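Local coordinates for protein predicted ATPase involved in replication control, Cdc46/Mcm family (Methanopyrus kandleri AV19, PDB 3F8T) that belongs to the MCM family of replicative helicases and is predicted to bind ATP and single-stranded DNA and to take part in the control of DNA replication, at residues A[30-35]-A[67-72]; A[43-48]-A[53-58]; A[186-189]-A[195-198]; A[231-236]-A[462-467]. The protein carries 2 engineered substitutions. All coordinates share one frame; numbering follows the deposited sequence.

Contact 1 of 4, residues A[30-35]-A[67-72]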
loop_
_atom_site.group_PDB
_atom_site.type_symbol
_atom_site.label_atom_id
_atom_site.label_comp_id
_atom_site.label_asym_id
_atom_site.label_seq_id
_atom_site.Cartn_x
_atom_site.Cartn_y
_atom_site.Cartn_z
ATOM N N THR A 30 -31.475 -23.220 23.859
ATOM C CA THR A 30 -32.360 -22.072 24.075
ATOM C C THR A 30 -31.651 -20.864 24.722
ATOM O O THR A 30 -31.881 -19.722 24.321
ATOM C CB THR A 30 -33.637 -22.466 24.871
ATOM O OG1 THR A 30 -34.353 -23.467 24.135
ATOM C CG2 THR A 30 -34.549 -21.272 25.049
ATOM N N ARG A 31 -30.788 -21.115 25.702
ATOM C CA ARG A 31 -30.092 -20.019 26.391
ATOM C C ARG A 31 -29.246 -19.136 25.449
ATOM O O ARG A 31 -29.158 -17.917 25.644
ATOM C CB ARG A 31 -29.274 -20.525 27.588
ATOM C CG ARG A 31 -28.177 -21.527 27.269
ATOM C CD ARG A 31 -27.232 -21.757 28.477
ATOM N NE ARG A 31 -26.374 -20.598 28.748
ATOM C CZ ARG A 31 -25.308 -20.260 28.019
ATOM N NH1 ARG A 31 -24.949 -20.989 26.962
ATOM N NH2 ARG A 31 -24.601 -19.185 28.340
ATOM N N VAL A 32 -28.637 -19.746 24.430
ATOM C CA VAL A 32 -27.897 -18.989 23.418
ATOM C C VAL A 32 -28.771 -17.882 22.849
ATOM O O VAL A 32 -28.359 -16.713 22.846
ATOM C CB VAL A 32 -27.330 -19.897 22.281
ATOM C CG1 VAL A 32 -26.729 -19.055 21.124
ATOM C CG2 VAL A 32 -26.287 -20.836 22.837
ATOM N N LEU A 33 -29.975 -18.235 22.388
ATOM C CA LEU A 33 -30.872 -17.254 21.784
ATOM C C LEU A 33 -31.477 -16.271 22.790
ATOM O O LEU A 33 -31.621 -15.088 22.487
ATOM C CB LEU A 33 -31.993 -17.925 20.969
ATOM C CG LEU A 33 -31.742 -18.355 19.515
ATOM C CD1 LEU A 33 -33.079 -18.540 18.798
ATOM C CD2 LEU A 33 -30.856 -17.363 18.741
ATOM N N ILE A 34 -31.848 -16.763 23.970
ATOM C CA ILE A 34 -32.332 -15.881 25.032
ATOM C C ILE A 34 -31.269 -14.828 25.396
ATOM O O ILE A 34 -31.576 -13.650 25.507
ATOM C CB ILE A 34 -32.759 -16.665 26.306
ATOM C CG1 ILE A 34 -33.969 -17.554 26.010
ATOM C CG2 ILE A 34 -33.130 -15.688 27.425
ATOM C CD1 ILE A 34 -34.318 -18.510 27.143
ATOM N N GLU A 35 -30.023 -15.248 25.587
ATOM C CA GLU A 35 -28.990 -14.275 25.960
ATOM C C GLU A 35 -28.710 -13.272 24.835
ATOM O O GLU A 35 -28.461 -12.087 25.101
ATOM C CB GLU A 35 -27.728 -14.975 26.454
ATOM C CG GLU A 35 -27.978 -15.656 27.802
ATOM C CD GLU A 35 -26.814 -16.492 28.291
ATOM O OE1 GLU A 35 -25.635 -16.104 28.061
ATOM O OE2 GLU A 35 -27.081 -17.546 28.919
ATOM N N ALA A 67 -19.630 -15.699 23.625
ATOM C CA ALA A 67 -19.215 -14.925 22.457
ATOM C C ALA A 67 -18.388 -15.831 21.536
ATOM O O ALA A 67 -18.607 -15.905 20.327
ATOM C CB ALA A 67 -18.396 -13.685 22.904
ATOM N N SER A 68 -17.448 -16.538 22.140
ATOM C CA SER A 68 -16.590 -17.470 21.437
ATOM C C SER A 68 -17.387 -18.600 20.774
ATOM O O SER A 68 -17.152 -18.922 19.609
ATOM C CB SER A 68 -15.571 -18.040 22.422
ATOM O OG SER A 68 -14.654 -18.858 21.740
ATOM N N TRP A 69 -18.329 -19.191 21.506
ATOM C CA TRP A 69 -19.153 -20.290 20.985
ATOM C C TRP A 69 -19.958 -19.811 19.778
ATOM O O TRP A 69 -20.102 -20.525 18.776
ATOM C CB TRP A 69 -20.113 -20.787 22.070
ATOM C CG TRP A 69 -20.830 -22.064 21.693
ATOM C CD1 TRP A 69 -20.429 -23.346 21.977
ATOM C CD2 TRP A 69 -22.055 -22.178 20.966
ATOM N NE1 TRP A 69 -21.339 -24.254 21.472
ATOM C CE2 TRP A 69 -22.347 -23.566 20.846
ATOM C CE3 TRP A 69 -22.949 -21.249 20.414
ATOM C CZ2 TRP A 69 -23.483 -24.038 20.179
ATOM C CZ3 TRP A 69 -24.082 -21.714 19.756
ATOM C CH2 TRP A 69 -24.342 -23.106 19.647
ATOM N N ILE A 70 -20.498 -18.599 19.892
ATOM C CA ILE A 70 -21.320 -18.031 18.832
ATOM C C ILE A 70 -20.497 -17.830 17.561
ATOM O O ILE A 70 -20.938 -18.212 16.474
ATOM C CB ILE A 70 -22.017 -16.719 19.284
ATOM C CG1 ILE A 70 -23.107 -17.037 20.315
ATOM C CG2 ILE A 70 -22.633 -15.997 18.082
ATOM C CD1 ILE A 70 -23.728 -15.804 20.985
ATOM N N ALA A 71 -19.296 -17.271 17.709
ATOM C CA ALA A 71 -18.398 -17.064 16.568
ATOM C C ALA A 71 -18.058 -18.408 15.930
ATOM O O ALA A 71 -18.142 -18.555 14.716
ATOM C CB ALA A 71 -17.130 -16.318 16.990
ATOM N N THR A 72 -17.707 -19.395 16.754
ATOM C CA THR A 72 -17.407 -20.732 16.235
ATOM C C THR A 72 -18.579 -21.353 15.467
ATOM O O THR A 72 -18.368 -21.972 14.427
ATOM C CB THR A 72 -16.882 -21.662 17.361
ATOM O OG1 THR A 72 -15.652 -21.112 17.837
ATOM C CG2 THR A 72 -16.613 -23.100 16.838
#

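Contact 2 of 4, residues A[43-48]-A[53-58]. Engineered in segment 43-48: A47 (natural residue Arg).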
loop_
_atom_site.group_PDB
_atom_site.type_symbol
_atom_site.label_atom_id
_atom_site.label_comp_id
_atom_site.label_asym_id
_atom_site.label_seq_id
_atom_site.Cartn_x
_atom_site.Cartn_y
_atom_site.Cartn_z
ATOM N N GLN A 43 -31.716 -5.597 20.868
ATOM C CA GLN A 43 -33.016 -4.968 21.138
ATOM C C GLN A 43 -33.202 -3.636 20.402
ATOM O O GLN A 43 -34.267 -3.395 19.840
ATOM C CB GLN A 43 -33.244 -4.766 22.641
ATOM C CG GLN A 43 -33.628 -6.032 23.415
ATOM C CD GLN A 43 -34.986 -6.620 23.015
ATOM O OE1 GLN A 43 -36.008 -5.924 22.997
ATOM N NE2 GLN A 43 -35.003 -7.917 22.720
ATOM N N ARG A 44 -32.169 -2.791 20.418
ATOM C CA ARG A 44 -32.207 -1.469 19.762
ATOM C C ARG A 44 -32.313 -1.571 18.247
ATOM O O ARG A 44 -33.144 -0.886 17.634
ATOM C CB ARG A 44 -30.997 -0.603 20.137
ATOM C CG ARG A 44 -30.840 -0.274 21.625
ATOM C CD ARG A 44 -32.172 -0.100 22.371
ATOM N NE ARG A 44 -32.729 1.251 22.260
ATOM C CZ ARG A 44 -33.895 1.555 21.687
ATOM N NH1 ARG A 44 -34.665 0.609 21.153
ATOM N NH2 ARG A 44 -34.295 2.817 21.650
ATOM N N SER A 45 -31.482 -2.430 17.649
ATOM C CA SER A 45 -31.508 -2.642 16.205
ATOM C C SER A 45 -32.774 -3.356 15.752
ATOM O O SER A 45 -33.295 -3.053 14.685
ATOM C CB SER A 45 -30.253 -3.367 15.699
ATOM O OG SER A 45 -30.137 -4.683 16.224
ATOM N N LEU A 46 -33.282 -4.286 16.564
ATOM C CA LEU A 46 -34.528 -4.978 16.228
ATOM C C LEU A 46 -35.677 -3.985 16.100
ATOM O O LEU A 46 -36.539 -4.138 15.234
ATOM C CB LEU A 46 -34.872 -6.075 17.243
ATOM C CG LEU A 46 -35.918 -7.094 16.765
ATOM C CD1 LEU A 46 -35.521 -7.735 15.429
ATOM C CD2 LEU A 46 -36.151 -8.164 17.813
ATOM N N ALA A 47 -35.664 -2.962 16.951
ATOM C CA ALA A 47 -36.675 -1.906 16.936
ATOM C C ALA A 47 -36.557 -1.003 15.704
ATOM O O ALA A 47 -37.537 -0.372 15.292
ATOM C CB ALA A 47 -36.590 -1.072 18.216
ATOM N N ARG A 48 -35.363 -0.962 15.118
ATOM C CA ARG A 48 -35.041 -0.080 13.994
ATOM C C ARG A 48 -35.076 -0.796 12.635
ATOM O O ARG A 48 -34.588 -0.252 11.647
ATOM C CB ARG A 48 -33.641 0.525 14.206
ATOM C CG ARG A 48 -33.525 1.567 15.317
ATOM C CD ARG A 48 -33.708 2.979 14.772
ATOM N NE ARG A 48 -32.575 3.410 13.950
ATOM C CZ ARG A 48 -32.655 4.281 12.947
ATOM N NH1 ARG A 48 -33.822 4.816 12.615
ATOM N NH2 ARG A 48 -31.570 4.608 12.263
ATOM N N LYS A 53 -32.057 -1.040 8.359
ATOM C CA LYS A 53 -30.789 -1.293 9.054
ATOM C C LYS A 53 -30.736 -2.746 9.539
ATOM O O LYS A 53 -31.753 -3.296 9.957
ATOM C CB LYS A 53 -30.615 -0.344 10.251
ATOM C CG LYS A 53 -30.366 1.131 9.902
ATOM C CD LYS A 53 -28.877 1.500 9.915
ATOM C CE LYS A 53 -28.638 2.898 9.315
ATOM N NZ LYS A 53 -28.887 2.915 7.828
ATOM N N PRO A 54 -29.556 -3.380 9.461
ATOM C CA PRO A 54 -29.481 -4.774 9.890
ATOM C C PRO A 54 -29.631 -4.902 11.400
ATOM O O PRO A 54 -29.350 -3.955 12.138
ATOM C CB PRO A 54 -28.070 -5.198 9.470
ATOM C CG PRO A 54 -27.615 -4.147 8.492
ATOM C CD PRO A 54 -28.256 -2.897 8.964
ATOM N N VAL A 55 -30.089 -6.063 11.849
ATOM C CA VAL A 55 -30.100 -6.349 13.269
ATOM C C VAL A 55 -28.651 -6.644 13.653
ATOM O O VAL A 55 -27.928 -7.301 12.908
ATOM C CB VAL A 55 -31.064 -7.499 13.606
ATOM C CG1 VAL A 55 -31.168 -7.687 15.093
ATOM C CG2 VAL A 55 -32.446 -7.179 13.042
ATOM N N VAL A 56 -28.221 -6.120 14.795
ATOM C CA VAL A 56 -26.812 -6.165 15.173
ATOM C C VAL A 56 -26.633 -6.908 16.487
ATOM O O VAL A 56 -27.328 -6.633 17.466
ATOM C CB VAL A 56 -26.213 -4.721 15.289
ATOM C CG1 VAL A 56 -24.916 -4.720 16.073
ATOM C CG2 VAL A 56 -25.976 -4.120 13.905
ATOM N N LEU A 57 -25.712 -7.868 16.500
ATOM C CA LEU A 57 -25.310 -8.511 17.745
ATOM C C LEU A 57 -23.882 -8.121 18.069
ATOM O O LEU A 57 -22.969 -8.481 17.348
ATOM C CB LEU A 57 -25.440 -10.044 17.675
ATOM C CG LEU A 57 -24.865 -10.864 18.855
ATOM C CD1 LEU A 57 -25.486 -10.485 20.214
ATOM C CD2 LEU A 57 -25.043 -12.349 18.601
ATOM N N ASP A 58 -23.710 -7.377 19.160
ATOM C CA ASP A 58 -22.385 -7.035 19.647
ATOM C C ASP A 58 -21.987 -8.085 20.672
ATOM O O ASP A 58 -22.530 -8.130 21.795
ATOM C CB ASP A 58 -22.349 -5.626 20.251
ATOM C CG ASP A 58 -20.932 -5.153 20.529
ATOM O OD1 ASP A 58 -20.134 -5.966 21.019
ATOM O OD2 ASP A 58 -20.605 -3.973 20.266
HETATM O O HOH W 1 -32.145 -1.812 12.741
#

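Contact 3 of 4, residues A[186-189]-A[195-198]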
loop_
_atom_site.group_PDB
_atom_site.type_symbol
_atom_site.label_atom_id
_atom_site.label_comp_id
_atom_site.label_asym_id
_atom_site.label_seq_id
_atom_site.Cartn_x
_atom_site.Cartn_y
_atom_site.Cartn_z
ATOM N N VAL A 186 0.474 0.844 12.514
ATOM C CA VAL A 186 1.287 0.514 13.664
ATOM C C VAL A 186 0.835 1.435 14.798
ATOM O O VAL A 186 0.760 2.647 14.629
ATOM C CB VAL A 186 2.799 0.718 13.352
ATOM C CG1 VAL A 186 3.607 0.965 14.605
ATOM C CG2 VAL A 186 3.360 -0.482 12.593
ATOM N N HIS A 187 0.509 0.847 15.939
ATOM C CA HIS A 187 0.144 1.611 17.125
ATOM C C HIS A 187 1.142 1.234 18.217
ATOM O O HIS A 187 0.950 0.236 18.938
ATOM C CB HIS A 187 -1.312 1.343 17.532
ATOM C CG HIS A 187 -2.311 1.708 16.474
ATOM N ND1 HIS A 187 -2.584 3.015 16.124
ATOM C CD2 HIS A 187 -3.098 0.937 15.686
ATOM C CE1 HIS A 187 -3.493 3.033 15.164
ATOM N NE2 HIS A 187 -3.824 1.785 14.883
ATOM N N PRO A 188 2.239 2.013 18.317
ATOM C CA PRO A 188 3.329 1.708 19.235
ATOM C C PRO A 188 2.906 1.922 20.682
ATOM O O PRO A 188 2.101 2.818 20.966
ATOM C CB PRO A 188 4.412 2.722 18.850
ATOM C CG PRO A 188 3.668 3.867 18.260
ATOM C CD PRO A 188 2.482 3.256 17.560
ATOM N N ASP A 189 3.439 1.091 21.574
ATOM C CA ASP A 189 3.288 1.300 23.009
ATOM C C ASP A 189 4.308 2.337 23.487
ATOM O O ASP A 189 5.135 2.793 22.686
ATOM C CB ASP A 189 3.371 -0.031 23.784
ATOM C CG ASP A 189 4.755 -0.680 23.764
ATOM O OD1 ASP A 189 5.805 -0.016 23.555
ATOM O OD2 ASP A 189 4.793 -1.911 23.992
ATOM N N GLU A 195 11.458 4.542 21.558
ATOM C CA GLU A 195 12.484 4.164 20.572
ATOM C C GLU A 195 12.360 5.037 19.328
ATOM O O GLU A 195 13.358 5.527 18.807
ATOM C CB GLU A 195 12.360 2.702 20.133
ATOM C CG GLU A 195 12.540 1.641 21.207
ATOM C CD GLU A 195 12.599 0.241 20.588
ATOM O OE1 GLU A 195 13.663 -0.142 20.041
ATOM O OE2 GLU A 195 11.572 -0.467 20.622
ATOM N N PHE A 196 11.126 5.211 18.857
ATOM C CA PHE A 196 10.836 6.043 17.677
ATOM C C PHE A 196 11.351 7.460 17.887
ATOM O O PHE A 196 12.046 8.005 17.036
ATOM C CB PHE A 196 9.325 6.077 17.394
ATOM C CG PHE A 196 8.751 4.799 16.806
ATOM C CD1 PHE A 196 9.525 3.654 16.607
ATOM C CD2 PHE A 196 7.396 4.747 16.481
ATOM C CE1 PHE A 196 8.962 2.505 16.069
ATOM C CE2 PHE A 196 6.810 3.596 15.963
ATOM C CZ PHE A 196 7.593 2.468 15.753
ATOM N N ARG A 197 11.020 8.062 19.033
ATOM C CA ARG A 197 11.452 9.430 19.294
ATOM C C ARG A 197 12.970 9.542 19.328
ATOM O O ARG A 197 13.527 10.495 18.794
ATOM C CB ARG A 197 10.828 10.005 20.569
ATOM C CG ARG A 197 11.193 11.478 20.819
ATOM C CD ARG A 197 10.838 12.391 19.619
ATOM N NE ARG A 197 9.443 12.265 19.182
ATOM C CZ ARG A 197 8.969 12.771 18.043
ATOM N NH1 ARG A 197 9.780 13.435 17.231
ATOM N NH2 ARG A 197 7.690 12.614 17.714
ATOM N N GLU A 198 13.635 8.551 19.923
ATOM C CA GLU A 198 15.096 8.514 19.928
ATOM C C GLU A 198 15.679 8.416 18.523
ATOM O O GLU A 198 16.638 9.114 18.203
ATOM C CB GLU A 198 15.607 7.373 20.805
ATOM C CG GLU A 198 15.469 7.683 22.304
ATOM C CD GLU A 198 15.733 6.470 23.168
ATOM O OE1 GLU A 198 16.651 5.693 22.827
ATOM O OE2 GLU A 198 15.023 6.296 24.182
#

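Contact 4 of 4, residues A[231-236]-A[462-467]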
loop_
_atom_site.group_PDB
_atom_site.type_symbol
_atom_site.label_atom_id
_atom_site.label_comp_id
_atom_site.label_asym_id
_atom_site.label_seq_id
_atom_site.Cartn_x
_atom_site.Cartn_y
_atom_site.Cartn_z
ATOM N N SER A 231 8.655 8.385 1.033
ATOM C CA SER A 231 7.761 9.109 0.121
ATOM C C SER A 231 6.515 8.290 -0.221
ATOM O O SER A 231 5.685 8.725 -1.023
ATOM C CB SER A 231 8.497 9.483 -1.160
ATOM O OG SER A 231 8.561 8.374 -2.029
ATOM N N CYS A 232 6.401 7.098 0.353
ATOM C CA CYS A 232 5.294 6.194 0.058
ATOM C C CYS A 232 3.960 6.662 0.658
ATOM O O CYS A 232 3.531 6.170 1.695
ATOM C CB CYS A 232 5.627 4.781 0.544
ATOM S SG CYS A 232 6.803 3.930 -0.507
ATOM N N VAL A 233 3.317 7.624 0.016
ATOM C CA VAL A 233 2.037 8.143 0.529
ATOM C C VAL A 233 1.032 8.251 -0.612
ATOM O O VAL A 233 1.421 8.244 -1.775
ATOM C CB VAL A 233 2.191 9.508 1.276
ATOM C CG1 VAL A 233 3.248 9.444 2.399
ATOM C CG2 VAL A 233 2.532 10.601 0.331
ATOM N N GLY A 234 -0.256 8.352 -0.274
ATOM C CA GLY A 234 -1.340 8.418 -1.266
ATOM C C GLY A 234 -1.321 9.660 -2.144
ATOM O O GLY A 234 -1.570 9.577 -3.362
ATOM N N LYS A 235 -1.021 10.805 -1.533
ATOM C CA LYS A 235 -0.943 12.094 -2.237
ATOM C C LYS A 235 -0.002 12.009 -3.448
ATOM O O LYS A 235 1.208 11.815 -3.316
ATOM C CB LYS A 235 -0.529 13.211 -1.264
ATOM C CG LYS A 235 -0.611 14.638 -1.817
ATOM C CD LYS A 235 -0.304 15.674 -0.718
ATOM C CE LYS A 235 0.107 17.039 -1.293
ATOM N NZ LYS A 235 0.860 17.866 -0.285
ATOM N N ASN A 236 -0.596 12.166 -4.625
ATOM C CA ASN A 236 0.017 11.829 -5.907
ATOM C C ASN A 236 1.401 12.433 -6.152
ATOM O O ASN A 236 2.338 11.740 -6.568
ATOM C CB ASN A 236 -0.973 12.190 -7.035
ATOM C CG ASN A 236 -0.288 12.514 -8.354
ATOM O OD1 ASN A 236 0.466 11.706 -8.902
ATOM N ND2 ASN A 236 -0.565 13.705 -8.877
ATOM N N HIS A 462 12.323 13.605 3.897
ATOM C CA HIS A 462 13.221 13.727 5.029
ATOM C C HIS A 462 12.483 14.282 6.265
ATOM O O HIS A 462 12.760 13.875 7.395
ATOM C CB HIS A 462 14.465 14.551 4.707
ATOM C CG HIS A 462 15.455 14.570 5.830
ATOM N ND1 HIS A 462 16.177 13.454 6.202
ATOM C CD2 HIS A 462 15.793 15.545 6.704
ATOM C CE1 HIS A 462 16.943 13.751 7.238
ATOM N NE2 HIS A 462 16.727 15.011 7.565
ATOM N N ALA A 463 11.535 15.196 6.054
ATOM C CA ALA A 463 10.739 15.703 7.182
ATOM C C ALA A 463 9.905 14.565 7.799
ATOM O O ALA A 463 9.808 14.454 9.027
ATOM C CB ALA A 463 9.859 16.888 6.751
ATOM N N ARG A 464 9.325 13.697 6.967
ATOM C CA ARG A 464 8.636 12.503 7.504
ATOM C C ARG A 464 9.576 11.635 8.347
ATOM O O ARG A 464 9.187 11.094 9.396
ATOM C CB ARG A 464 7.999 11.668 6.377
ATOM C CG ARG A 464 6.879 12.419 5.664
ATOM C CD ARG A 464 6.005 11.547 4.755
ATOM N NE ARG A 464 6.609 11.544 3.443
ATOM C CZ ARG A 464 6.250 12.306 2.429
ATOM N NH1 ARG A 464 5.209 13.128 2.501
ATOM N NH2 ARG A 464 6.926 12.201 1.315
ATOM N N MET A 465 10.823 11.516 7.886
ATOM C CA MET A 465 11.849 10.719 8.561
ATOM C C MET A 465 12.211 11.275 9.939
ATOM O O MET A 465 12.730 10.541 10.799
ATOM C CB MET A 465 13.096 10.684 7.684
ATOM C CG MET A 465 14.001 9.515 7.888
ATOM S SD MET A 465 15.305 9.640 6.636
ATOM C CE MET A 465 14.770 8.492 5.403
ATOM N N ARG A 466 11.959 12.570 10.134
ATOM C CA ARG A 466 12.182 13.246 11.416
ATOM C C ARG A 466 10.886 13.310 12.213
ATOM O O ARG A 466 10.820 14.002 13.245
ATOM C CB ARG A 466 12.656 14.691 11.185
ATOM C CG ARG A 466 14.028 14.873 10.583
ATOM C CD ARG A 466 14.458 16.349 10.631
ATOM N NE ARG A 466 13.584 17.222 9.837
ATOM C CZ ARG A 466 12.637 18.010 10.344
ATOM N NH1 ARG A 466 12.441 18.069 11.657
ATOM N NH2 ARG A 466 11.885 18.748 9.537
ATOM N N LEU A 467 9.865 12.600 11.730
ATOM C CA LEU A 467 8.512 12.625 12.291
ATOM C C LEU A 467 7.976 14.053 12.380
ATOM O O LEU A 467 7.369 14.446 13.380
ATOM C CB LEU A 467 8.473 11.932 13.676
ATOM C CG LEU A 467 8.944 10.476 13.776
ATOM C CD1 LEU A 467 8.858 10.013 15.231
ATOM C CD2 LEU A 467 8.101 9.555 12.880
#

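Contact 1 of 4, residues A[30-35]-A[67-72]
V32 sets both of its methyl groups against the six-membered ring of W69, with CG2 3.9 Å from CZ3 and CG1 4.0 Å from the same ring carbon. The approach to the indole is oblique, and the two side chains cross at about a right angle. The CG1 branch of V32 lies anti to its own backbone N (chi1 172°), and besides the indole it meets the chain of I70, 4.2 Å from CG1 of that isoleucine. One valine thus spans two successive residues of the opposing helix turn, and L66, one turn before I70, also touches it. In W69 a chi1 of -170° carries the benzo part of the indole toward V32; its ring stacks with that of H73, and the side chain touches L28. The contact is purely apolar. Polar groups on the flanks pair within their own helices: R31 NH2 bridges to E35 OE2 at 3.0 Å, one turn apart, and T72 OG1 bonds to S68 O. L33 and I70 both reach helix 74-88, at L81 and V77. This is helix-to-helix packing of helices 30-37 and 64-72 in the archaeal MCM-like N-terminal domain.

Contact 2 of 4, residues A[43-48]-A[53-58]
Helix 43-47 runs antiparallel to strand 55-58, their axes at 174° and 6.6 Å apart at the closest point, with S45 and V55 facing each other at a CA-CA distance of 4.9 Å. S45 lies at this close approach, and its hydroxyl makes the one direct hydrogen bond between the segments: V56 N donates to S45 OG over 2.8 Å in a nearly straight line, 168° at the hydrogen. The OG sits between the backbone N and the carbonyl carbon of its own residue (chi1 64°), a rotamer that turns it to the strand. It also bonds back to the preceding turn of its helix, at S41 O and F42 O, and V55 CG1 lies 3.4 Å from it. In this part of the archaeal MCM-like N-terminal domain, helix 40-47 is joined by a short connection to strand 55-58, which runs back beside it and pairs in parallel with strand 96-99 through backbone bonds of V55 and L57. On the side facing helix 74-88, L46 CD1 meets V55 CG2 at 3.9 Å, and both residues rest on V85 of that helix. Near R48 a water bridges the segments, donating to S45 O at 2.6 Å and, weakly, to K53 O. At the exposed end, the R48 guanidinium lies obliquely near the aliphatic part of K53, NH2 4.4 Å from CG. The two cationic ends remain apart, R48 NH2 and K53 NZ being separated by 5.5 Å, while S51 OG, within the connection, is hydrogen-bonded to R48 O.

Contact 3 of 4, residues A[186-189]-A[195-198]
V186 and P188, in the loop that leads into helix 190-201, close on one corner of the F196 ring. Along the helix E195 comes first; its carboxylate OE2 stays 6.5 Å from D189 OD1, another acidic group. At F196 itself, CG is anti to the carbonyl carbon (chi1 -73°), and the ring extends from the helix toward the loop with CE2 in front. P188 brings CB and CG to that atom, each 3.9 Å away, and its ring crosses the phenyl side chain at about a right angle, an approach oblique to the aromatic plane. V186 comes from a different direction: its CG1 lies at the ring edge, near the plane, 4.4 Å from CE2. The contact is wholly apolar, and both V186 and F196 are buried. R197 and E198 continue the helix, and R197 packs on L467. The loop turns into this same helix after P188, with D189 as its N-cap: D189 OD1 accepts a hydrogen bond from E192 N. F196, only a few residues further on, reaches back to the residues just before the helix start. Helix 396-409 flanks the pair, with Y405 touching P188 and its ring meeting that of F196 at about 45°, L398 against F196 and R401 against V186. The contact thus lies where the chain, having left strand 176-180, enters helix 190-201 and packs on helix 396-409.

Contact 4 of 4, residues A[231-236]-A[462-467]
R464 reaches from helix 449-465, in the AAA-lid region of the MCM family, to the loop that leads from helix 219-229 to strand 242-245 of the P-loop ATPase region, where it meets V233 and S231. From CB, which points to the loop, the chain leaves with CG anti to the carbonyl carbon and runs extended to CD, where it passes 4.2 Å from V233 CG1. A bend at chi3 (-89°) then turns the guanidinium across this valine. NE and CZ each lie 4.1 Å from V233 CG1, which covers one face of the group, 3.9 Å above its plane and offset toward the rim. NE also makes a hydrogen bond to F230 O, in the loop just after helix 219-229, and NH1 forms a salt bridge with E238. A backbone carbonyl and a carboxylate are thus among the partners of this buried group and help to fix its rotation. C232, the centre of an inverse gamma turn, bends the loop between S231 and V233, and both C232 and V233 touch I407 of helix 396-409. S231 turns its hydroxyl to Q228 O and L240 N, while its CA and CB touch the arginine. Just past R464 the helix closes in a Schellman motif: L467, with positive phi, is the C-prime residue, and its N bonds to R464 O at 2.9 Å. At the tip of the side chain, R464 NH2 lies 3.4 Å from S231 CA and 4.0 Å from S231 CB.

Overall arrangement
The contacts come in series along the chain except that contact 2 is nested inside the loop closed by contact 1. These two belong to the N-terminal domain, their centres about 16 Å apart, and share its helices: helix 30-37 leads on to helix 40-47, strand 55-58 to helix 64-72, and helix 74-88 touches both. Contact 3 lies at the entry to helix 190-201, contact 4 between the P-loop and lid regions; their centres are about 17 Å apart, they meet where R197 packs on L467, and helix 396-409 borders both. Contacts 1 and 4 stand furthest apart, about 46 Å between centres, with the OB-fold region between them in sequence: contacts 1 and 2 occupy the outlying N-terminal part, contacts 3 and 4 lie nearer the chain's middle.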